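Local coordinates for protein halotolerant alpha-type carbonic anhydrase (dCA II) (Dunaliella salina, PDB 1Y7W) that probably catalyses the reversible hydration of carbon dioxide to bicarbonate at a zinc centre, as an alpha-type carbonic anhydrase that stays active in high salt, at residues His132-Glu137 and Ala270-Asn275; Pro146-Ile151 and Gly170-Tyr175; Phe182-Gln187 and Arg253-Leu258. One frame throughout, in Å; residues are numbered along the deposited sequence.

All three contacts lie within one alpha-type carbonic anhydrase domain. Contacts 1 and 2, centres about 11 Å apart, share the central mixed sheet: strand 120-133 lies next to strand 147-155, which pairs in turn with strand 166-175. Contact 1 supplies His132 and contact 2 His150 to the same zinc ion, and His130 completes the protein ligands. Contact 3 packs helix 181-195 on helix 253-266, about 13 Å from contact 2 and 15 Å from contact 1 between centres. Along the chain, contact 1 encloses the other two, and contact 2 closes before contact 3 opens. Contacts 1 and 2 thus build the metal site; contact 3 packs helices beside it, Leu183 touching Leu147 and Tyr173, and Met256 touching Tyr175.

Contact 1: residues His132-Glu137 and Ala270-Asn275; sequences HHFLSE and ADVVNN. With ZN (zinc ion), chain D.
His132 and His133 meet Asn274 and Val272 where strand 120-133 of the central carbonic anhydrase sheet ends and a loop following helix 253-266 lies along it. The main bump is the Asn274 side chain, which fills the hollow between the His133 ring and the backbone of His132-His133, its ND2 bonding to Phe131 O. Its CG stands between the backbone N and carbonyl carbon (chi1 63°), which carries OD1 over one face of the His133 ring, near the rim. There Asn274 OD1 accepts a hydrogen bond from the backbone N of His133 at 2.8 Å, in its carbonyl plane. The His133 ring also uses its edge: ND1 donates in the ring plane to Val272 O at 2.9 Å, while NE2 bonds to Gly100 N, fixing the ring's rotation.

Beyond the strand end, apolar side chains interlock. Val272 CG1 sits 3.7 Å from Phe134 CD2, and Val273 divides its branches: CG2 reaches Phe134 CB, whereas CG1 rests against Leu135 CB at 3.6 Å. Asn275 packs its amide carbon against that same Leu135 CB, and Asn275 CB lies 3.8 Å from Glu137 CG. Glu137 turns its OE1 over the centre of the His132 ring and bonds through it to Thr232.

His132 binds zinc through NE2 at 2.1 Å; its ND1 donates to Asn274 O at 2.8 Å, almost straight at 178° and in the ring plane.

Contact 2: residues Pro146-Ile151 and Gly170-Tyr175; sequences PLELHI and GIMYKY. With ZN (zinc ion), chain D.
The zinc site is built partly on this beta hairpin, in which Leu147-Ile151 runs antiparallel to Gly170-Tyr175 with 159° between the strand directions. Leu149 and Ile171 form a hydrogen-bonded pair, with Leu149 N to Ile171 O at 2.8 Å and Ile171 N to Leu149 O at 2.9 Å. Glu148 faces Met172, and His150 faces Gly170, in the non-hydrogen-bonded positions on either side of it.

On the face carrying His150, the ring binds zinc through ND1 at 2.0 Å. His150 NE2 donates at 2.6 Å to Glu148 OE2, which lies near the ring plane but is met from above the carboxylate plane. This bond and the metal fix the ring's rotation, and the carboxylate would probably polarise the imidazole. Glu148 extends with CG anti to the backbone N (chi1 179°), alongside Met172, whose bent chain brings CE to 3.3 Å from Glu148 OE1. His138 also bonds to Glu148 OE2.

The other face is largely apolar. Leu147 CD2 stands over the Tyr173 ring, while Leu149 CB meets that ring at its edge. Leu149 CD2 lies beside Ile171 CD1 at 3.8 Å. At the open end of the hairpin, Pro146 CG sits 3.5 Å from the Tyr175 ring centroid, a CH-pi contact over the face.

A histidine ligand backed by a second-shell glutamate on a central sheet strand is typical of the alpha-carbonic anhydrase zinc site.

Contact 3: residues Phe182-Gln187 and Arg253-Leu258; sequences FLNSLQ and REQMKL
Gln255 and Asn184 meet with their side chains roughly perpendicular and their amide planes turned 49° apart. Gln255 NE2 donates to Asn184 OD1 at 2.8 Å, arriving in the carbonyl plane on a lone pair, although the hydrogen bond itself is bent. The same nitrogen also bonds to Asp180 O. Gln187 reaches the other way: with its CG trans to the backbone N and the chain extended, it carries its amide to the neighbouring helix. There Gln187 NE2 donates to Glu254 O at 3.2 Å, nearly straight at 173° and in its own amide plane, while Glu191 shares that NE2.

The contact joins helices 181-195 and 253-266, which lie beside the central sheet of the carbonic anhydrase fold; their short segments cross at 46° with axes 9.9 Å apart. With an alanine at Gln255, Asn184 OD1 and Asp180 O would probably lose this donor, and a gap would open beside Leu183 CB.

Gln187 OE1 turns toward Gln255, 3.6 Å from Gln255 CA, with the two amide planes strongly inclined. Past it, Leu258 and Gln187 run antiparallel alongside one another, bringing Leu258 CB to 3.8 Å from Gln187 NE2. Leu258 CD2 reaches Leu186 CG at 4.2 Å.

Contact 1: residues His132-Glu137 and Ala270-Asn275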
loop_
_atom_site.group_PDB
_atom_site.type_symbol
_atom_site.label_atom_id
_atom_site.label_comp_id
_atom_site.label_asym_id
_atom_site.label_seq_id
_atom_site.Cartn_x
_atom_site.Cartn_y
_atom_site.Cartn_z
ATOM N N HIS A 132 0.894 5.131 4.150
ATOM C CA HIS A 132 1.482 5.016 5.506
ATOM C C HIS A 132 2.334 6.294 5.466
ATOM O O HIS A 132 3.251 6.417 4.642
ATOM C CB HIS A 132 2.273 3.714 5.636
ATOM C CG HIS A 132 1.376 2.512 5.635
ATOM N ND1 HIS A 132 0.711 2.093 6.762
ATOM C CD2 HIS A 132 0.910 1.742 4.614
ATOM C CE1 HIS A 132 -0.112 1.097 6.453
ATOM N NE2 HIS A 132 -0.011 0.870 5.156
ATOM N N HIS A 133 1.941 7.249 6.322
ATOM C CA HIS A 133 2.526 8.585 6.311
ATOM C C HIS A 133 3.472 8.942 7.451
ATOM O O HIS A 133 3.289 8.516 8.592
ATOM C CB HIS A 133 1.400 9.666 6.157
ATOM C CG HIS A 133 0.053 9.302 6.774
ATOM N ND1 HIS A 133 -0.213 9.353 8.125
ATOM C CD2 HIS A 133 -1.114 8.922 6.187
ATOM C CE1 HIS A 133 -1.478 9.030 8.344
ATOM N NE2 HIS A 133 -2.048 8.765 7.180
ATOM N N PHE A 134 4.472 9.746 7.077
ATOM C CA PHE A 134 5.555 10.229 7.914
ATOM C C PHE A 134 6.682 9.228 8.135
ATOM O O PHE A 134 7.852 9.617 8.160
ATOM C CB PHE A 134 5.017 10.817 9.190
ATOM C CG PHE A 134 4.324 12.132 8.931
ATOM C CD1 PHE A 134 5.075 13.282 8.626
ATOM C CD2 PHE A 134 2.938 12.200 8.828
ATOM C CE1 PHE A 134 4.416 14.458 8.217
ATOM C CE2 PHE A 134 2.298 13.351 8.428
ATOM C CZ PHE A 134 3.027 14.476 8.124
ATOM N N LEU A 135 6.357 7.938 8.267
ATOM C CA LEU A 135 7.418 6.951 8.296
ATOM C C LEU A 135 6.911 5.797 7.414
ATOM O O LEU A 135 5.788 5.370 7.623
ATOM C CB LEU A 135 7.677 6.403 9.717
ATOM C CG LEU A 135 8.522 7.316 10.649
ATOM C CD1 LEU A 135 8.719 6.582 11.982
ATOM C CD2 LEU A 135 9.879 7.643 9.948
ATOM N N SER A 136 7.715 5.310 6.490
ATOM C CA SER A 136 7.344 4.181 5.660
ATOM C C SER A 136 7.332 2.865 6.488
ATOM O O SER A 136 7.986 2.776 7.560
ATOM C CB SER A 136 8.330 4.026 4.500
ATOM O OG SER A 136 9.645 3.835 4.999
ATOM N N GLU A 137 6.569 1.870 6.022
ATOM C CA GLU A 137 6.548 0.550 6.682
ATOM C C GLU A 137 7.800 -0.226 6.241
ATOM O O GLU A 137 8.620 -0.663 7.072
ATOM C CB GLU A 137 5.253 -0.185 6.288
ATOM C CG GLU A 137 4.052 0.572 6.834
ATOM C CD GLU A 137 2.849 -0.342 7.095
ATOM O OE1 GLU A 137 2.430 -1.058 6.160
ATOM O OE2 GLU A 137 2.339 -0.334 8.217
ATOM N N ALA A 270 -5.998 10.195 16.731
ATOM C CA ALA A 270 -5.434 9.310 15.726
ATOM C C ALA A 270 -3.915 9.370 15.736
ATOM O O ALA A 270 -3.315 10.361 16.186
ATOM C CB ALA A 270 -6.003 9.691 14.333
ATOM N N ASP A 271 -3.279 8.293 15.269
ATOM C CA ASP A 271 -1.820 8.288 15.201
ATOM C C ASP A 271 -1.489 8.869 13.841
ATOM O O ASP A 271 -1.943 8.369 12.789
ATOM C CB ASP A 271 -1.252 6.863 15.307
ATOM C CG ASP A 271 -1.432 6.267 16.700
ATOM O OD1 ASP A 271 -0.895 6.864 17.680
ATOM O OD2 ASP A 271 -2.120 5.228 16.804
ATOM N N VAL A 272 -0.672 9.908 13.848
ATOM C CA VAL A 272 -0.313 10.561 12.612
ATOM C C VAL A 272 0.774 9.773 11.884
ATOM O O VAL A 272 0.924 9.923 10.688
ATOM C CB VAL A 272 0.166 11.983 12.910
ATOM C CG1 VAL A 272 0.585 12.666 11.659
ATOM C CG2 VAL A 272 -0.967 12.783 13.544
ATOM N N VAL A 273 1.542 8.958 12.600
ATOM C CA VAL A 273 2.609 8.172 11.966
ATOM C C VAL A 273 2.065 6.695 12.016
ATOM O O VAL A 273 2.141 6.004 13.048
ATOM C CB VAL A 273 3.947 8.297 12.744
ATOM C CG1 VAL A 273 5.072 7.620 11.945
ATOM C CG2 VAL A 273 4.323 9.809 12.941
ATOM N N ASN A 274 1.529 6.218 10.889
ATOM C CA ASN A 274 0.873 4.903 10.904
ATOM C C ASN A 274 1.596 3.744 10.252
ATOM O O ASN A 274 1.082 3.109 9.292
ATOM C CB ASN A 274 -0.531 5.076 10.282
ATOM C CG ASN A 274 -0.476 5.512 8.821
ATOM O OD1 ASN A 274 0.441 6.235 8.419
ATOM N ND2 ASN A 274 -1.482 5.098 8.012
ATOM N N ASN A 275 2.824 3.494 10.702
ATOM C CA ASN A 275 3.600 2.374 10.200
ATOM C C ASN A 275 3.774 1.259 11.232
ATOM O O ASN A 275 4.054 1.506 12.432
ATOM C CB ASN A 275 5.014 2.815 9.757
ATOM C CG ASN A 275 5.823 3.385 10.934
ATOM O OD1 ASN A 275 5.322 4.217 11.650
ATOM N ND2 ASN A 275 7.042 2.926 11.117
HETATM ZN ZN ZN D . -0.761 -0.569 3.877
HETATM O O HOH W 1 8.330 0.239 9.772
HETATM O O HOH W 2 -1.394 -1.717 5.269
#

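Contact 2: residues Pro146-Ile151 and Gly170-Tyr175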
loop_
_atom_site.group_PDB
_atom_site.type_symbol
_atom_site.label_atom_id
_atom_site.label_comp_id
_atom_site.label_asym_id
_atom_site.label_seq_id
_atom_site.Cartn_x
_atom_site.Cartn_y
_atom_site.Cartn_z
ATOM N N PRO A 146 9.461 9.135 3.886
ATOM C CA PRO A 146 8.359 9.804 4.570
ATOM C C PRO A 146 6.947 9.364 4.139
ATOM O O PRO A 146 5.938 9.723 4.779
ATOM C CB PRO A 146 8.608 11.288 4.257
ATOM C CG PRO A 146 9.303 11.245 2.958
ATOM C CD PRO A 146 10.253 10.089 3.090
ATOM N N LEU A 147 6.888 8.594 3.069
ATOM C CA LEU A 147 5.548 8.163 2.595
ATOM C C LEU A 147 5.635 6.863 1.842
ATOM O O LEU A 147 6.564 6.665 1.065
ATOM C CB LEU A 147 4.936 9.261 1.672
ATOM C CG LEU A 147 3.464 9.096 1.226
ATOM C CD1 LEU A 147 2.473 9.099 2.466
ATOM C CD2 LEU A 147 3.092 10.313 0.245
ATOM N N GLU A 148 4.699 5.951 2.097
ATOM C CA GLU A 148 4.681 4.676 1.355
ATOM C C GLU A 148 3.223 4.441 0.958
ATOM O O GLU A 148 2.314 4.464 1.804
ATOM C CB GLU A 148 5.196 3.505 2.215
ATOM C CG GLU A 148 5.164 2.150 1.491
ATOM C CD GLU A 148 5.787 1.025 2.321
ATOM O OE1 GLU A 148 6.634 1.319 3.205
ATOM O OE2 GLU A 148 5.484 -0.177 2.060
ATOM N N LEU A 149 3.040 4.269 -0.344
ATOM C CA LEU A 149 1.744 4.001 -0.951
ATOM C C LEU A 149 1.552 2.485 -1.174
ATOM O O LEU A 149 2.449 1.823 -1.661
ATOM C CB LEU A 149 1.694 4.720 -2.300
ATOM C CG LEU A 149 0.692 4.185 -3.354
ATOM C CD1 LEU A 149 -0.676 4.417 -2.835
ATOM C CD2 LEU A 149 0.861 4.958 -4.697
ATOM N N HIS A 150 0.399 1.952 -0.775
ATOM C CA HIS A 150 0.059 0.547 -0.963
ATOM C C HIS A 150 -1.170 0.426 -1.899
ATOM O O HIS A 150 -2.239 0.883 -1.549
ATOM C CB HIS A 150 -0.274 -0.116 0.391
ATOM C CG HIS A 150 0.937 -0.379 1.257
ATOM N ND1 HIS A 150 0.845 -0.661 2.612
ATOM C CD2 HIS A 150 2.261 -0.304 0.975
ATOM C CE1 HIS A 150 2.061 -0.733 3.123
ATOM N NE2 HIS A 150 2.942 -0.517 2.153
ATOM N N ILE A 151 -0.966 -0.143 -3.087
ATOM C CA ILE A 151 -2.041 -0.444 -4.035
ATOM C C ILE A 151 -2.315 -1.915 -3.743
ATOM O O ILE A 151 -1.448 -2.795 -3.962
ATOM C CB ILE A 151 -1.599 -0.299 -5.486
ATOM C CG1 ILE A 151 -1.153 1.146 -5.736
ATOM C CG2 ILE A 151 -2.791 -0.635 -6.432
ATOM C CD1 ILE A 151 -0.537 1.352 -7.114
ATOM N N GLY A 170 4.042 -1.660 -3.422
ATOM C CA GLY A 170 4.428 -0.646 -2.445
ATOM C C GLY A 170 5.268 0.370 -3.181
ATOM O O GLY A 170 6.190 -0.042 -3.868
ATOM N N ILE A 171 4.955 1.657 -3.037
ATOM C CA ILE A 171 5.670 2.732 -3.716
ATOM C C ILE A 171 6.128 3.760 -2.681
ATOM O O ILE A 171 5.320 4.231 -1.903
ATOM C CB ILE A 171 4.741 3.404 -4.747
ATOM C CG1 ILE A 171 4.464 2.376 -5.879
ATOM C CG2 ILE A 171 5.410 4.679 -5.390
ATOM C CD1 ILE A 171 3.209 2.707 -6.749
ATOM N N MET A 172 7.431 4.102 -2.700
ATOM C CA MET A 172 7.999 5.070 -1.741
ATOM C C MET A 172 8.063 6.493 -2.307
ATOM O O MET A 172 8.137 6.689 -3.520
ATOM C CB MET A 172 9.455 4.669 -1.423
ATOM C CG MET A 172 9.592 3.263 -0.896
ATOM S SD MET A 172 8.737 3.164 0.701
ATOM C CE MET A 172 9.374 1.580 1.320
ATOM N N TYR A 173 8.090 7.470 -1.407
ATOM C CA TYR A 173 8.271 8.857 -1.788
ATOM C C TYR A 173 9.392 9.383 -0.903
ATOM O O TYR A 173 9.332 9.182 0.306
ATOM C CB TYR A 173 7.066 9.714 -1.482
ATOM C CG TYR A 173 5.847 9.338 -2.267
ATOM C CD1 TYR A 173 5.133 8.162 -1.959
ATOM C CD2 TYR A 173 5.407 10.147 -3.342
ATOM C CE1 TYR A 173 3.985 7.798 -2.739
ATOM C CE2 TYR A 173 4.279 9.799 -4.112
ATOM C CZ TYR A 173 3.580 8.623 -3.802
ATOM O OH TYR A 173 2.494 8.274 -4.586
ATOM N N LYS A 174 10.416 9.973 -1.509
ATOM C CA LYS A 174 11.491 10.592 -0.725
ATOM C C LYS A 174 11.253 12.122 -0.646
ATOM O O LYS A 174 10.633 12.740 -1.545
ATOM C CB LYS A 174 12.858 10.342 -1.376
ATOM C CG LYS A 174 13.024 10.956 -2.752
ATOM C CD LYS A 174 14.481 10.842 -3.248
ATOM C CE LYS A 174 14.620 11.422 -4.682
ATOM N NZ LYS A 174 16.006 11.234 -5.286
ATOM N N TYR A 175 11.727 12.745 0.432
ATOM C CA TYR A 175 11.561 14.184 0.551
ATOM C C TYR A 175 12.429 14.803 -0.551
ATOM O O TYR A 175 13.550 14.371 -0.816
ATOM C CB TYR A 175 12.051 14.715 1.926
ATOM C CG TYR A 175 11.017 14.628 3.024
ATOM C CD1 TYR A 175 9.748 15.159 2.845
ATOM C CD2 TYR A 175 11.306 14.000 4.245
ATOM C CE1 TYR A 175 8.783 15.064 3.855
ATOM C CE2 TYR A 175 10.322 13.904 5.269
ATOM C CZ TYR A 175 9.074 14.438 5.044
ATOM O OH TYR A 175 8.086 14.304 5.984
HETATM ZN ZN ZN D . -0.761 -0.569 3.877
HETATM O O HOH W 2 -1.394 -1.717 5.269
#

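Contact 3: residues Phe182-Gln187 and Arg253-Leu258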
loop_
_atom_site.group_PDB
_atom_site.type_symbol
_atom_site.label_atom_id
_atom_site.label_comp_id
_atom_site.label_asym_id
_atom_site.label_seq_id
_atom_site.Cartn_x
_atom_site.Cartn_y
_atom_site.Cartn_z
ATOM N N PHE A 182 0.620 13.898 -8.593
ATOM C CA PHE A 182 -0.617 13.323 -8.080
ATOM C C PHE A 182 -0.912 13.830 -6.661
ATOM O O PHE A 182 -2.044 14.166 -6.370
ATOM C CB PHE A 182 -0.587 11.789 -8.065
ATOM C CG PHE A 182 -1.802 11.183 -7.412
ATOM C CD1 PHE A 182 -1.685 10.477 -6.234
ATOM C CD2 PHE A 182 -3.093 11.427 -7.915
ATOM C CE1 PHE A 182 -2.834 10.016 -5.530
ATOM C CE2 PHE A 182 -4.232 10.979 -7.226
ATOM C CZ PHE A 182 -4.108 10.271 -6.028
ATOM N N LEU A 183 0.090 13.844 -5.776
ATOM C CA LEU A 183 -0.144 14.337 -4.419
ATOM C C LEU A 183 -0.606 15.807 -4.493
ATOM O O LEU A 183 -1.502 16.275 -3.742
ATOM C CB LEU A 183 1.138 14.205 -3.568
ATOM C CG LEU A 183 1.491 12.718 -3.208
ATOM C CD1 LEU A 183 2.681 12.630 -2.256
ATOM C CD2 LEU A 183 0.231 12.033 -2.590
ATOM N N ASN A 184 -0.011 16.548 -5.409
ATOM C CA ASN A 184 -0.460 17.933 -5.525
ATOM C C ASN A 184 -1.925 18.041 -5.909
ATOM O O ASN A 184 -2.666 18.835 -5.358
ATOM C CB ASN A 184 0.384 18.713 -6.525
ATOM C CG ASN A 184 0.861 19.995 -5.933
ATOM O OD1 ASN A 184 1.830 20.017 -5.136
ATOM N ND2 ASN A 184 0.150 21.078 -6.235
ATOM N N SER A 185 -2.359 17.244 -6.859
ATOM C CA SER A 185 -3.732 17.301 -7.276
ATOM C C SER A 185 -4.639 16.878 -6.152
ATOM O O SER A 185 -5.647 17.543 -5.906
ATOM C CB SER A 185 -3.953 16.435 -8.509
ATOM O OG SER A 185 -5.330 16.216 -8.726
ATOM N N LEU A 186 -4.303 15.778 -5.467
ATOM C CA LEU A 186 -5.155 15.307 -4.349
ATOM C C LEU A 186 -5.289 16.387 -3.266
ATOM O O LEU A 186 -6.374 16.680 -2.758
ATOM C CB LEU A 186 -4.513 14.056 -3.719
ATOM C CG LEU A 186 -5.206 13.373 -2.551
ATOM C CD1 LEU A 186 -6.584 12.865 -3.044
ATOM C CD2 LEU A 186 -4.362 12.175 -2.078
ATOM N N GLN A 187 -4.170 16.965 -2.907
ATOM C CA GLN A 187 -4.125 18.014 -1.893
ATOM C C GLN A 187 -4.991 19.211 -2.302
ATOM O O GLN A 187 -5.756 19.737 -1.495
ATOM C CB GLN A 187 -2.665 18.451 -1.667
ATOM C CG GLN A 187 -2.526 19.636 -0.733
ATOM C CD GLN A 187 -1.122 19.840 -0.219
ATOM O OE1 GLN A 187 -0.162 19.883 -0.992
ATOM N NE2 GLN A 187 -0.992 19.991 1.095
ATOM N N ARG A 253 7.613 18.662 2.291
ATOM C CA ARG A 253 7.021 18.737 3.611
ATOM C C ARG A 253 5.648 19.405 3.493
ATOM O O ARG A 253 4.731 19.105 4.252
ATOM C CB ARG A 253 7.895 19.556 4.580
ATOM C CG ARG A 253 8.840 18.740 5.402
ATOM C CD ARG A 253 10.107 18.568 4.704
ATOM N NE ARG A 253 11.186 17.969 5.520
ATOM C CZ ARG A 253 12.378 17.691 4.999
ATOM N NH1 ARG A 253 13.333 17.132 5.725
ATOM N NH2 ARG A 253 12.609 18.025 3.730
ATOM N N GLU A 254 5.518 20.333 2.552
ATOM C CA GLU A 254 4.245 21.012 2.364
ATOM C C GLU A 254 3.149 20.071 1.920
ATOM O O GLU A 254 1.989 20.295 2.202
ATOM C CB GLU A 254 4.357 22.145 1.338
ATOM C CG GLU A 254 5.236 23.345 1.782
ATOM C CD GLU A 254 6.716 22.995 1.977
ATOM O OE1 GLU A 254 7.270 22.134 1.243
ATOM O OE2 GLU A 254 7.342 23.608 2.873
ATOM N N GLN A 255 3.500 19.047 1.169
ATOM C CA GLN A 255 2.472 18.094 0.741
ATOM C C GLN A 255 2.182 17.155 1.892
ATOM O O GLN A 255 1.045 16.703 2.039
ATOM C CB GLN A 255 2.963 17.291 -0.473
ATOM C CG GLN A 255 3.164 18.157 -1.688
ATOM C CD GLN A 255 3.638 17.391 -2.908
ATOM O OE1 GLN A 255 4.513 16.547 -2.816
ATOM N NE2 GLN A 255 3.076 17.719 -4.073
ATOM N N MET A 256 3.194 16.861 2.722
ATOM C CA MET A 256 2.961 15.957 3.852
ATOM C C MET A 256 1.958 16.528 4.851
ATOM O O MET A 256 1.300 15.782 5.603
ATOM C CB MET A 256 4.287 15.632 4.560
ATOM C CG MET A 256 5.183 14.684 3.767
ATOM S SD MET A 256 4.352 13.112 3.234
ATOM C CE MET A 256 3.923 12.441 4.864
ATOM N N LYS A 257 1.820 17.854 4.848
ATOM C CA LYS A 257 0.879 18.490 5.759
ATOM C C LYS A 257 -0.550 18.011 5.516
ATOM O O LYS A 257 -1.346 17.947 6.452
ATOM C CB LYS A 257 0.931 20.033 5.613
ATOM C CG LYS A 257 -0.161 20.785 6.432
ATOM C CD LYS A 257 0.268 22.251 6.758
ATOM C CE LYS A 257 -0.885 23.049 7.422
ATOM N NZ LYS A 257 -2.058 23.082 6.518
ATOM N N LEU A 258 -0.868 17.645 4.274
ATOM C CA LEU A 258 -2.227 17.162 3.974
ATOM C C LEU A 258 -2.573 15.972 4.901
ATOM O O LEU A 258 -3.685 15.891 5.435
ATOM C CB LEU A 258 -2.327 16.690 2.516
ATOM C CG LEU A 258 -3.594 15.866 2.148
ATOM C CD1 LEU A 258 -4.783 16.828 2.050
ATOM C CD2 LEU A 258 -3.426 15.176 0.806
#